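Local coordinates for protein phosphoribosylaminoimidazole carboxylase (Bombyx mori, PDB 4JA0) that probably acts as a bifunctional enzyme of de novo purine biosynthesis, combining phosphoribosylaminoimidazole carboxylase and SAICAR synthetase activities in one chain, at residues A[214-219]-A[252-257]; A[316-319]-A[323-326]; A[360-365]-A[374-379]; A[162-167]-A[203-208]; A[283-288]-A[382-387]. All blocks are in the same frame, centred on the assembly; numbering follows the deposited sequence.

Contact 1. Residues A[214-219]-A[252-257]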
# COMPACT_ATOMS: atom_id res chain seq x y z
N ASP A 214 39.75 -19.61 44.76
CA ASP A 214 40.36 -18.41 45.32
C ASP A 214 39.81 -17.16 44.63
O ASP A 214 39.88 -16.07 45.16
CB ASP A 214 41.89 -18.47 45.19
CG ASP A 214 42.51 -19.62 45.99
OD1 ASP A 214 41.97 -19.98 47.06
OD2 ASP A 214 43.54 -20.18 45.54
N SER A 215 39.20 -17.36 43.47
CA SER A 215 38.74 -16.26 42.63
C SER A 215 37.33 -15.82 42.95
O SER A 215 36.92 -14.72 42.57
CB SER A 215 38.79 -16.69 41.16
OG SER A 215 40.00 -17.34 40.83
N TRP A 216 36.58 -16.64 43.67
CA TRP A 216 35.16 -16.35 43.85
C TRP A 216 34.60 -16.55 45.24
O TRP A 216 35.29 -16.97 46.17
CB TRP A 216 34.33 -17.12 42.82
CG TRP A 216 34.40 -18.63 42.92
CD1 TRP A 216 34.48 -19.39 44.05
CD2 TRP A 216 34.37 -19.56 41.82
NE1 TRP A 216 34.51 -20.72 43.73
CE2 TRP A 216 34.45 -20.86 42.37
CE3 TRP A 216 34.28 -19.42 40.43
CZ2 TRP A 216 34.44 -22.01 41.58
CZ3 TRP A 216 34.27 -20.56 39.64
CH2 TRP A 216 34.35 -21.84 40.22
N ARG A 217 33.32 -16.25 45.38
CA ARG A 217 32.60 -16.43 46.62
C ARG A 217 31.36 -17.27 46.32
O ARG A 217 30.48 -16.86 45.57
CB ARG A 217 32.26 -15.07 47.20
CG ARG A 217 31.84 -15.06 48.64
CD ARG A 217 31.95 -13.65 49.19
NE ARG A 217 33.28 -13.35 49.72
CZ ARG A 217 33.85 -12.15 49.72
NH1 ARG A 217 33.23 -11.10 49.18
NH2 ARG A 217 35.06 -11.98 50.23
N LEU A 218 31.30 -18.48 46.88
CA LEU A 218 30.25 -19.42 46.52
C LEU A 218 29.35 -19.77 47.68
O LEU A 218 29.82 -20.25 48.70
CB LEU A 218 30.87 -20.73 46.01
CG LEU A 218 30.62 -21.10 44.56
CD1 LEU A 218 31.18 -22.47 44.25
CD2 LEU A 218 29.14 -21.09 44.31
N TRP A 219 28.04 -19.58 47.52
CA TRP A 219 27.12 -20.03 48.56
C TRP A 219 26.15 -21.11 48.08
O TRP A 219 25.32 -20.88 47.20
CB TRP A 219 26.31 -18.84 49.10
CG TRP A 219 27.14 -17.75 49.72
CD1 TRP A 219 28.49 -17.78 49.97
CD2 TRP A 219 26.68 -16.48 50.18
NE1 TRP A 219 28.89 -16.60 50.54
CE2 TRP A 219 27.79 -15.78 50.69
CE3 TRP A 219 25.42 -15.86 50.21
CZ2 TRP A 219 27.69 -14.49 51.21
CZ3 TRP A 219 25.32 -14.59 50.74
CH2 TRP A 219 26.45 -13.91 51.24
N ALA A 252 37.73 -29.37 47.12
CA ALA A 252 37.57 -30.63 46.41
C ALA A 252 36.11 -30.83 46.00
O ALA A 252 35.82 -31.30 44.90
CB ALA A 252 38.05 -31.81 47.25
N TRP A 253 35.20 -30.44 46.89
CA TRP A 253 33.77 -30.53 46.60
C TRP A 253 33.42 -29.68 45.39
O TRP A 253 32.66 -30.11 44.52
CB TRP A 253 32.94 -30.11 47.82
CG TRP A 253 31.45 -30.26 47.60
CD1 TRP A 253 30.72 -31.41 47.69
CD2 TRP A 253 30.52 -29.22 47.29
NE1 TRP A 253 29.39 -31.15 47.44
CE2 TRP A 253 29.25 -29.81 47.19
CE3 TRP A 253 30.65 -27.85 47.06
CZ2 TRP A 253 28.10 -29.07 46.88
CZ3 TRP A 253 29.51 -27.12 46.76
CH2 TRP A 253 28.26 -27.74 46.67
N VAL A 254 33.96 -28.47 45.35
CA VAL A 254 33.74 -27.58 44.22
C VAL A 254 34.34 -28.13 42.92
O VAL A 254 33.68 -28.08 41.88
CB VAL A 254 34.30 -26.17 44.52
CG1 VAL A 254 34.37 -25.34 43.25
CG2 VAL A 254 33.44 -25.47 45.58
N LYS A 255 35.57 -28.64 42.96
CA LYS A 255 36.19 -29.25 41.77
C LYS A 255 35.33 -30.40 41.27
O LYS A 255 35.24 -30.64 40.06
CB LYS A 255 37.60 -29.76 42.07
N ASP A 256 34.72 -31.11 42.21
CA ASP A 256 33.88 -32.24 41.87
C ASP A 256 32.55 -31.77 41.25
O ASP A 256 32.08 -32.32 40.25
CB ASP A 256 33.64 -33.12 43.11
N GLN A 257 32.01 -30.69 41.80
CA GLN A 257 30.71 -30.19 41.37
C GLN A 257 30.72 -29.66 39.94
O GLN A 257 29.68 -29.64 39.28
CB GLN A 257 30.28 -29.08 42.32
CG GLN A 257 28.85 -29.19 42.81
CD GLN A 257 28.61 -30.41 43.63
OE1 GLN A 257 29.54 -31.07 44.07
NE2 GLN A 257 27.34 -30.71 43.89

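Contact 2. Residues A[316-319]-A[323-326]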
# COMPACT_ATOMS: atom_id res chain seq x y z
N GLN A 316 5.53 -36.93 14.76
CA GLN A 316 6.69 -37.76 15.02
C GLN A 316 7.71 -37.02 15.85
O GLN A 316 8.32 -37.60 16.73
CB GLN A 316 7.30 -38.25 13.71
CG GLN A 316 6.43 -39.26 12.98
CD GLN A 316 6.89 -39.50 11.56
OE1 GLN A 316 7.74 -38.78 11.04
NE2 GLN A 316 6.36 -40.54 10.93
N TYR A 317 7.83 -35.71 15.61
CA TYR A 317 8.73 -34.86 16.39
C TYR A 317 8.18 -34.66 17.80
O TYR A 317 8.93 -34.46 18.75
CB TYR A 317 8.98 -33.53 15.68
CG TYR A 317 9.98 -33.64 14.56
CD1 TYR A 317 11.32 -33.86 14.84
CD2 TYR A 317 9.59 -33.55 13.23
CE1 TYR A 317 12.25 -33.99 13.83
CE2 TYR A 317 10.51 -33.69 12.22
CZ TYR A 317 11.85 -33.90 12.53
OH TYR A 317 12.79 -34.03 11.53
N GLU A 318 6.85 -34.75 17.93
CA GLU A 318 6.16 -34.59 19.20
C GLU A 318 6.34 -35.78 20.15
O GLU A 318 5.93 -35.71 21.32
CB GLU A 318 4.69 -34.31 18.95
CG GLU A 318 4.38 -32.86 18.60
CD GLU A 318 2.90 -32.55 18.64
OE1 GLU A 318 2.53 -31.39 18.94
OE2 GLU A 318 2.10 -33.48 18.39
N ASP A 319 6.93 -36.86 19.65
CA ASP A 319 7.35 -38.00 20.47
C ASP A 319 8.73 -37.73 21.04
O ASP A 319 9.73 -38.33 20.61
CB ASP A 319 7.38 -39.26 19.61
CG ASP A 319 7.75 -40.52 20.40
OD1 ASP A 319 7.59 -40.56 21.65
OD2 ASP A 319 8.19 -41.49 19.73
N ALA A 323 13.14 -30.44 24.39
CA ALA A 323 12.51 -29.22 23.92
C ALA A 323 12.36 -29.23 22.40
O ALA A 323 13.16 -29.83 21.68
CB ALA A 323 13.33 -28.02 24.35
N LEU A 324 11.35 -28.52 21.91
CA LEU A 324 11.03 -28.60 20.51
C LEU A 324 10.57 -27.26 19.99
O LEU A 324 9.63 -26.66 20.52
CB LEU A 324 9.95 -29.66 20.32
CG LEU A 324 9.48 -29.98 18.91
CD1 LEU A 324 10.66 -30.43 18.08
CD2 LEU A 324 8.42 -31.06 18.98
N VAL A 325 11.23 -26.78 18.93
CA VAL A 325 10.82 -25.56 18.25
C VAL A 325 10.67 -25.81 16.76
O VAL A 325 11.58 -26.34 16.12
CB VAL A 325 11.84 -24.45 18.45
CG1 VAL A 325 11.47 -23.27 17.58
CG2 VAL A 325 11.85 -24.03 19.89
N PHE A 326 9.52 -25.42 16.20
CA PHE A 326 9.27 -25.49 14.76
C PHE A 326 9.45 -24.15 14.06
O PHE A 326 8.90 -23.14 14.49
CB PHE A 326 7.87 -25.99 14.46
CG PHE A 326 7.62 -27.38 14.91
CD1 PHE A 326 8.36 -28.43 14.39
CD2 PHE A 326 6.63 -27.65 15.84
CE1 PHE A 326 8.13 -29.73 14.80
CE2 PHE A 326 6.38 -28.95 16.25
CZ PHE A 326 7.13 -30.00 15.73

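Contact 3. Residues A[360-365]-A[374-379]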
# COMPACT_ATOMS: atom_id res chain seq x y z
N GLN A 360 3.30 -8.07 0.48
CA GLN A 360 1.88 -8.42 0.45
C GLN A 360 1.63 -9.68 1.25
O GLN A 360 0.68 -9.75 2.04
CB GLN A 360 1.38 -8.64 -0.98
CG GLN A 360 1.09 -7.38 -1.73
CD GLN A 360 2.34 -6.61 -2.11
OE1 GLN A 360 3.29 -7.18 -2.66
NE2 GLN A 360 2.35 -5.30 -1.83
N ASP A 361 2.51 -10.65 1.04
CA ASP A 361 2.35 -12.01 1.54
C ASP A 361 2.54 -12.19 3.02
O ASP A 361 2.10 -13.18 3.59
CB ASP A 361 3.29 -12.95 0.80
CG ASP A 361 2.84 -13.20 -0.62
OD1 ASP A 361 1.62 -13.04 -0.90
OD2 ASP A 361 3.73 -13.52 -1.45
N ILE A 362 3.21 -11.24 3.67
CA ILE A 362 3.53 -11.45 5.06
C ILE A 362 2.29 -11.48 5.94
O ILE A 362 2.32 -12.04 7.03
CB ILE A 362 4.52 -10.42 5.61
CG1 ILE A 362 5.15 -11.00 6.88
CG2 ILE A 362 3.81 -9.09 5.88
CD1 ILE A 362 5.99 -10.08 7.60
N TRP A 363 1.19 -10.93 5.45
CA TRP A 363 -0.01 -10.91 6.26
C TRP A 363 -0.64 -12.27 6.34
O TRP A 363 -1.52 -12.48 7.16
CB TRP A 363 -1.00 -9.89 5.72
CG TRP A 363 -0.51 -8.51 5.84
CD1 TRP A 363 0.11 -7.77 4.87
CD2 TRP A 363 -0.56 -7.69 7.01
NE1 TRP A 363 0.43 -6.52 5.38
CE2 TRP A 363 0.03 -6.46 6.68
CE3 TRP A 363 -1.05 -7.89 8.30
CZ2 TRP A 363 0.14 -5.42 7.61
CZ3 TRP A 363 -0.95 -6.86 9.21
CH2 TRP A 363 -0.35 -5.65 8.87
N SER A 364 -0.18 -13.21 5.52
CA SER A 364 -0.67 -14.59 5.60
C SER A 364 -0.02 -15.28 6.79
O SER A 364 -0.54 -16.28 7.27
CB SER A 364 -0.37 -15.36 4.31
OG SER A 364 1.01 -15.41 4.03
N SER A 365 1.13 -14.75 7.21
CA SER A 365 1.87 -15.21 8.39
C SER A 365 1.35 -14.52 9.63
O SER A 365 0.92 -15.17 10.57
CB SER A 365 3.35 -14.90 8.24
OG SER A 365 3.91 -15.60 7.16
N CYS A 374 1.20 -18.69 16.63
CA CYS A 374 2.22 -18.51 15.63
C CYS A 374 2.86 -17.10 15.71
O CYS A 374 2.14 -16.09 15.82
CB CYS A 374 1.59 -18.75 14.25
SG CYS A 374 2.77 -19.32 13.06
N ALA A 375 4.19 -17.03 15.76
CA ALA A 375 4.91 -15.73 15.76
C ALA A 375 5.67 -15.57 14.44
O ALA A 375 6.06 -16.56 13.82
CB ALA A 375 5.89 -15.62 16.95
N THR A 376 5.92 -14.33 14.04
CA THR A 376 6.49 -14.05 12.73
C THR A 376 7.79 -13.23 12.82
O THR A 376 7.94 -12.28 13.64
CB THR A 376 5.47 -13.37 11.81
OG1 THR A 376 4.32 -14.23 11.65
CG2 THR A 376 6.06 -13.07 10.44
N VAL A 377 8.73 -13.65 11.99
CA VAL A 377 10.07 -13.09 11.91
C VAL A 377 10.35 -12.95 10.41
O VAL A 377 9.73 -13.64 9.60
CB VAL A 377 11.05 -14.06 12.61
CG1 VAL A 377 12.23 -14.41 11.72
CG2 VAL A 377 11.51 -13.54 13.95
N ILE A 378 11.26 -12.07 10.01
CA ILE A 378 11.42 -11.77 8.58
C ILE A 378 12.81 -12.11 7.97
O ILE A 378 12.94 -12.21 6.74
CB ILE A 378 11.01 -10.31 8.33
CG1 ILE A 378 9.64 -10.27 7.67
CG2 ILE A 378 12.04 -9.52 7.52
CD1 ILE A 378 9.26 -8.84 7.33
N TYR A 379 13.81 -12.30 8.82
CA TYR A 379 15.15 -12.67 8.38
C TYR A 379 15.57 -14.02 8.95
O TYR A 379 15.22 -14.36 10.08
CB TYR A 379 16.17 -11.60 8.77
CG TYR A 379 15.75 -10.21 8.38
CD1 TYR A 379 15.85 -9.80 7.06
CD2 TYR A 379 15.24 -9.32 9.32
CE1 TYR A 379 15.45 -8.52 6.67
CE2 TYR A 379 14.83 -8.04 8.95
CZ TYR A 379 14.94 -7.65 7.62
OH TYR A 379 14.55 -6.40 7.23

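Contact 4. Residues A[162-167]-A[203-208]. With SO4 (sulfate ion), chain H.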
# COMPACT_ATOMS: atom_id res chain seq x y z
N ARG A 162 39.20 4.01 26.77
CA ARG A 162 37.85 3.72 27.22
C ARG A 162 37.21 2.56 26.44
O ARG A 162 36.43 1.78 26.98
CB ARG A 162 36.99 5.00 27.15
CG ARG A 162 35.62 4.87 27.76
CD ARG A 162 35.67 4.71 29.28
NE ARG A 162 36.30 5.85 29.95
CZ ARG A 162 35.89 6.36 31.13
NH1 ARG A 162 34.85 5.83 31.76
NH2 ARG A 162 36.52 7.40 31.67
N ASP A 163 37.57 2.39 25.18
CA ASP A 163 37.02 1.30 24.40
C ASP A 163 37.46 -0.04 24.99
O ASP A 163 36.66 -0.95 25.19
CB ASP A 163 37.41 1.44 22.91
CG ASP A 163 36.58 2.51 22.19
OD1 ASP A 163 35.40 2.70 22.58
OD2 ASP A 163 37.11 3.20 21.27
N GLU A 164 38.74 -0.14 25.32
CA GLU A 164 39.27 -1.36 25.89
C GLU A 164 38.70 -1.59 27.29
O GLU A 164 38.34 -2.70 27.64
CB GLU A 164 40.79 -1.30 25.93
CG GLU A 164 41.44 -1.47 24.56
CD GLU A 164 41.22 -0.28 23.62
OE1 GLU A 164 41.15 -0.50 22.38
OE2 GLU A 164 41.10 0.88 24.10
N VAL A 165 38.59 -0.53 28.07
CA VAL A 165 37.95 -0.64 29.37
C VAL A 165 36.47 -0.99 29.24
O VAL A 165 35.96 -1.79 30.04
CB VAL A 165 38.16 0.64 30.20
CG1 VAL A 165 37.21 0.70 31.40
CG2 VAL A 165 39.63 0.74 30.64
N ASP A 166 35.80 -0.43 28.23
CA ASP A 166 34.39 -0.77 27.99
C ASP A 166 34.26 -2.27 27.75
O ASP A 166 33.45 -2.93 28.40
CB ASP A 166 33.82 0.00 26.79
CG ASP A 166 33.52 1.49 27.11
OD1 ASP A 166 33.30 1.82 28.30
OD2 ASP A 166 33.54 2.33 26.16
N TYR A 167 35.11 -2.81 26.88
CA TYR A 167 35.08 -4.24 26.57
C TYR A 167 35.27 -5.12 27.82
O TYR A 167 34.56 -6.12 28.00
CB TYR A 167 36.14 -4.58 25.54
CG TYR A 167 36.25 -6.04 25.26
CD1 TYR A 167 35.39 -6.65 24.37
CD2 TYR A 167 37.19 -6.83 25.90
CE1 TYR A 167 35.47 -8.01 24.11
CE2 TYR A 167 37.29 -8.19 25.65
CZ TYR A 167 36.42 -8.77 24.75
OH TYR A 167 36.48 -10.12 24.47
N GLY A 203 47.57 -8.11 19.70
CA GLY A 203 46.86 -6.93 20.18
C GLY A 203 45.44 -7.18 20.68
O GLY A 203 44.66 -6.23 20.81
N SER A 204 45.08 -8.44 20.91
CA SER A 204 43.74 -8.82 21.37
C SER A 204 43.66 -9.06 22.88
O SER A 204 44.55 -9.67 23.48
CB SER A 204 43.21 -10.04 20.58
OG SER A 204 42.99 -9.72 19.21
N ILE A 205 42.59 -8.61 23.50
CA ILE A 205 42.43 -8.77 24.94
C ILE A 205 41.83 -10.13 25.30
O ILE A 205 40.71 -10.46 24.89
CB ILE A 205 41.57 -7.65 25.54
CG1 ILE A 205 42.25 -6.30 25.33
CG2 ILE A 205 41.34 -7.88 27.04
CD1 ILE A 205 41.50 -5.14 25.95
N VAL A 206 42.57 -10.92 26.06
CA VAL A 206 42.10 -12.26 26.40
C VAL A 206 41.90 -12.40 27.91
O VAL A 206 42.60 -11.75 28.70
CB VAL A 206 43.06 -13.36 25.85
CG1 VAL A 206 43.17 -13.29 24.32
CG2 VAL A 206 44.43 -13.22 26.46
N LEU A 207 40.91 -13.20 28.31
CA LEU A 207 40.72 -13.55 29.72
C LEU A 207 41.84 -14.51 30.07
O LEU A 207 41.96 -15.58 29.46
CB LEU A 207 39.36 -14.21 29.92
CG LEU A 207 39.12 -14.75 31.32
CD1 LEU A 207 38.95 -13.61 32.30
CD2 LEU A 207 37.90 -15.64 31.32
N ALA A 208 42.65 -14.17 31.06
CA ALA A 208 43.97 -14.78 31.07
C ALA A 208 44.56 -15.30 32.37
O ALA A 208 45.63 -15.93 32.35
CB ALA A 208 44.94 -13.80 30.45
S SO4 H . 39.03 -8.35 21.49
O1 SO4 H . 40.15 -7.44 21.76
O2 SO4 H . 38.83 -8.43 20.04
O3 SO4 H . 39.29 -9.70 22.02
O4 SO4 H . 37.85 -7.74 22.10
O HOH W 1 38.53 -11.73 26.01

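Contact 5. Residues A[283-288]-A[382-387]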
# COMPACT_ATOMS: atom_id res chain seq x y z
N GLN A 283 18.92 -23.30 4.89
CA GLN A 283 20.31 -23.54 5.23
C GLN A 283 20.93 -22.32 5.92
O GLN A 283 21.76 -22.48 6.81
CB GLN A 283 21.09 -23.95 3.97
CG GLN A 283 20.79 -25.38 3.53
CD GLN A 283 21.44 -25.76 2.21
OE1 GLN A 283 21.65 -26.96 1.93
NE2 GLN A 283 21.76 -24.76 1.40
N LYS A 284 20.48 -21.11 5.56
CA LYS A 284 20.90 -19.92 6.28
C LYS A 284 20.39 -19.91 7.72
O LYS A 284 21.07 -19.38 8.62
CB LYS A 284 20.44 -18.63 5.59
CG LYS A 284 21.26 -18.23 4.39
CD LYS A 284 20.81 -16.86 3.90
CE LYS A 284 21.59 -16.42 2.67
NZ LYS A 284 21.44 -14.95 2.38
N ILE A 285 19.18 -20.43 7.93
CA ILE A 285 18.65 -20.56 9.27
C ILE A 285 19.46 -21.61 9.98
O ILE A 285 19.94 -21.38 11.09
CB ILE A 285 17.18 -21.00 9.30
CG1 ILE A 285 16.32 -20.00 8.53
CG2 ILE A 285 16.70 -21.15 10.74
CD1 ILE A 285 14.87 -20.34 8.49
N ALA A 286 19.64 -22.74 9.32
CA ALA A 286 20.35 -23.85 9.94
C ALA A 286 21.75 -23.44 10.39
O ALA A 286 22.16 -23.70 11.54
CB ALA A 286 20.42 -25.05 8.97
N LYS A 287 22.46 -22.75 9.49
CA LYS A 287 23.84 -22.39 9.72
C LYS A 287 23.91 -21.54 10.96
O LYS A 287 24.73 -21.78 11.83
CB LYS A 287 24.39 -21.62 8.53
CG LYS A 287 25.80 -21.13 8.62
CD LYS A 287 26.76 -22.25 8.81
CE LYS A 287 28.14 -21.67 8.85
NZ LYS A 287 28.26 -20.75 7.68
N ALA A 288 22.99 -20.59 11.06
CA ALA A 288 22.97 -19.68 12.20
C ALA A 288 22.70 -20.40 13.52
O ALA A 288 23.31 -20.09 14.54
CB ALA A 288 21.95 -18.60 11.96
N SER A 382 17.50 -13.96 12.22
CA SER A 382 16.67 -13.62 13.36
C SER A 382 15.73 -14.75 13.78
O SER A 382 15.28 -14.78 14.92
CB SER A 382 15.90 -12.32 13.09
OG SER A 382 15.07 -12.46 11.96
N ALA A 383 15.46 -15.69 12.89
CA ALA A 383 14.60 -16.82 13.25
C ALA A 383 15.40 -17.80 14.07
O ALA A 383 14.90 -18.36 15.05
CB ALA A 383 14.02 -17.49 12.02
N ALA A 384 16.66 -18.00 13.69
CA ALA A 384 17.52 -18.91 14.45
C ALA A 384 17.73 -18.35 15.86
O ALA A 384 17.78 -19.10 16.83
CB ALA A 384 18.85 -19.10 13.74
N LEU A 385 17.84 -17.03 15.96
CA LEU A 385 18.00 -16.35 17.24
C LEU A 385 16.77 -16.52 18.13
O LEU A 385 16.90 -16.75 19.33
CB LEU A 385 18.32 -14.87 17.01
CG LEU A 385 19.71 -14.46 16.51
CD1 LEU A 385 19.75 -12.98 16.19
CD2 LEU A 385 20.78 -14.78 17.56
N MET A 386 15.58 -16.39 17.56
CA MET A 386 14.36 -16.64 18.34
C MET A 386 14.35 -18.08 18.88
O MET A 386 14.04 -18.30 20.05
CB MET A 386 13.11 -16.42 17.48
CG MET A 386 12.27 -15.24 17.91
SD MET A 386 11.76 -15.22 19.65
CE MET A 386 10.46 -16.43 19.55
N ALA A 387 14.68 -19.04 18.02
CA ALA A 387 14.76 -20.44 18.42
C ALA A 387 15.80 -20.62 19.52
O ALA A 387 15.57 -21.34 20.50
CB ALA A 387 15.09 -21.30 17.21

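Contact 1. Residues A[214-219]-A[252-257]
The indole of Trp216 is met on two sides: Val254 CG1 comes to its rim near the ring plane, and Leu218, two residues further along the same strand, lies over one face with CG 3.9 Å above the plane, displaced toward the rim. The edge approach is made at the six-membered ring, where Trp216 CZ2 lies 3.7 Å from Val254 CG1. Trp216 and Val254 run past each other in opposite directions, whereas Leu218 and Val254 meet tip to tip, with Leu218 CD1 and Val254 CG2 4.0 Å apart. Val254 therefore uses both branches. With CG1 opposite the backbone N (chi1 167°), that methyl serves the indole, and CG2, set beside the backbone N, serves the leucine.

Helix 162-183 closes the cluster, since Trp183 packs edge-to-face with Trp216 and also touches Leu218 and Val254. Arg217, between the two apolar residues of strand 216-220, has its CB directed elsewhere and forms a salt bridge with Asp192. The backbones remain well apart, the nearest CA atoms, those of Leu218 and Val254, being 9.2 Å from each other. The three residues that touch are buried, and the direct contact between strand 216-220 and helix 241-257 is apolar here, made by carbon against carbon.

Contact 2. Residues A[316-319]-A[323-326]
Tyr317 OH is gripped by two groups, hydrogen bonding to Arg299 NH1 and Asp297 OD2, so the far end of the ring is pinned by charged residues while its root packs on the strand 323-326. That root is Tyr317 CB, which comes to the edge of the Phe326 ring, near its plane, 4.0 Å from Phe326 CZ. The phenyl group gets there because Phe326 CG lies beside its backbone N, opposite the carbonyl carbon (chi1 -64°), which brings the end of the ring nearer to the helix than its base. Leu324 fills the adjoining position with a single methyl: CD2 is 4.2 Å from Tyr317 CB and 3.4 Å from Tyr317 O, an apolar group lying against a carbonyl. The same CD2 also reaches the aliphatic part of Glu318, whose carboxylate turns to a salt bridge with Arg403 of the second subunit.

Leu324 and Phe326, alternate residues of the strand, thus face the 316-319 segment, and both also touch Val270 of the adjacent strand 267-273. Val325, between them, points to the other side of the parallel sheet and packs on helix 380-391, so the strand is sandwiched between helices.

Contact 3. Residues A[360-365]-A[374-379]
This is a buried, largely apolar contact within a beta-alpha-beta unit, in which the residues following helix 358-361 lie against strand 375-376, the outermost of the sheet within this chain, and the turn after it. Ile362 carries one half of it. Its CG1 branch extends opposite the backbone N (chi1 -160°) and ends in CD1, 3.5 Å from Ile378 CD1, the two isoleucine chains crossing at about a right angle. Ile362 CD1 also touches Thr376 CG2 at 4.1 Å.

The other half is Ser365 against Thr376, where Ser365 CB lies 3.6 Å from Thr376 OG1 and 3.9 Å from Thr376 CG2. The two hydroxyls are not bonded to each other: Ser365 OG bonds to Asn334 ND2, and Thr376 OG1, while touching Ser365, also takes a weak hydrogen bond from Asn350 ND2. With an alanine at Thr376, Asn350 would probably lose this weak partner, and a gap would open beside Ser365 CB and Ile362 CD1.

A backbone bond from Ser364 N to Asp361 O holds the turn that follows the helix. Leu366 of the second subunit packs on Ile362, and the backbone of Thr376 hydrogen-bonds to that subunit, so the contact also borders a subunit interface. Strand 348-350, helix 358-361 and strand 375-376 form the last crossover of the five-stranded parallel sheet, an alpha/beta architecture consistent with the AIR carboxylase family.

Contact 4. Residues A[162-167]-A[203-208]
Apolar packing joins Glu164 and Tyr167, one helical turn apart, to Ile205. Ile205 CD1 lies 3.9 Å from Glu164 CB and equally near its CG, the two chains crossing at about a right angle. Bending of the glutamate at chi2 (70°) carries its carboxylate off to Gly161 N. On the other branch, Ile205 CG2 is 4.3 Å from Tyr167 CE2.

Polar linkage runs through one water, placed at the edge of the tyrosine ring in its plane. Tyr167 OH donates to it over 3.0 Å, and the water in turn donates to Ile205 O at 2.8 Å.

A sulfate, probably from the crystallisation liquor, supplies the third kind of interaction. Ile205 N gives its O1 a nearly straight hydrogen bond of 3.2 Å (171°), while sulfate O4 sits over one face of the Tyr167 ring, toward the rim. A leucine replacing Tyr167 would probably leave the water without its hydroxyl donor and deprive the sulfate of the flat surface beneath it.

Strand 205-207 pairs antiparallel with strand 188-200, and helix 162-183 lies against it, a helix-on-sheet layer of the SAICAR synthetase part of the chain.

Contact 5. Residues A[283-288]-A[382-387]
Two helical segments come together here, each part of a longer helix, 279-291 and 380-391. Their backbones approach closely: the nearest CA atoms, those of Ile285 and Ala384, are 5.6 Å apart, a spacing possible because little side chain stands between them at this point. Within each segment the regular i to i+4 bonding is kept, as in Lys287 N to Gln283 O (2.8 Å) and Met386 N to Ser382 O (3.1 Å), although Ala288 N to Lys284 O is weak.

Ala384 is the centre of the contact. Its methyl points at the facing helix and enters between Ile285 and Ala288, residues one turn apart. Ala384 CB is 3.6 Å from Ala288 CB, methyl against methyl, and it also lies 3.7 Å from Ile285 O, so it rests on main chain as well as on side chain. The beta branch of Ile285 completes the setting, with CG2 4.2 Å from Ala384 CB. The side chain of Ile285 also touches Ile327 and Val329 of strand 323-329, while Ala383, which likewise points toward the other helix, packs on Val377 and Cys351. No polar side chain takes part in the join; the one polar atom touched is the carbonyl Ile285 O.

Ala387 of the second helix rests on Val325, which belongs to strand 323-329 along with the sheet partners of Ile285. The pair therefore covers one face of the parallel sheet, a close alanine-mediated helix-helix contact within the layered alpha/beta fold of the AIR carboxylase part of the chain.

Along the chain, contact 4 closes first, then contact 1, and both serve the same antiparallel sheet of the SAICAR synthetase part through strands 205-207 and 216-220, their centres about 27 Å apart. Contacts 2, 3 and 5 belong to the AIR carboxylase part and its parallel sheet. Contact 5 spans the longest interval, with contacts 2 and 3 falling between its two segments. Contacts 2 and 5 (centres about 17 Å apart) touch through Val325 and Ala387, and contacts 3 and 5 (about 15 Å) through Val377 with Ser382 and Ala383, so contact 5 links the two. Contacts 1 and 3 lie about 48 Å apart between centres, consistent with two separately packed catalytic units in one polypeptide.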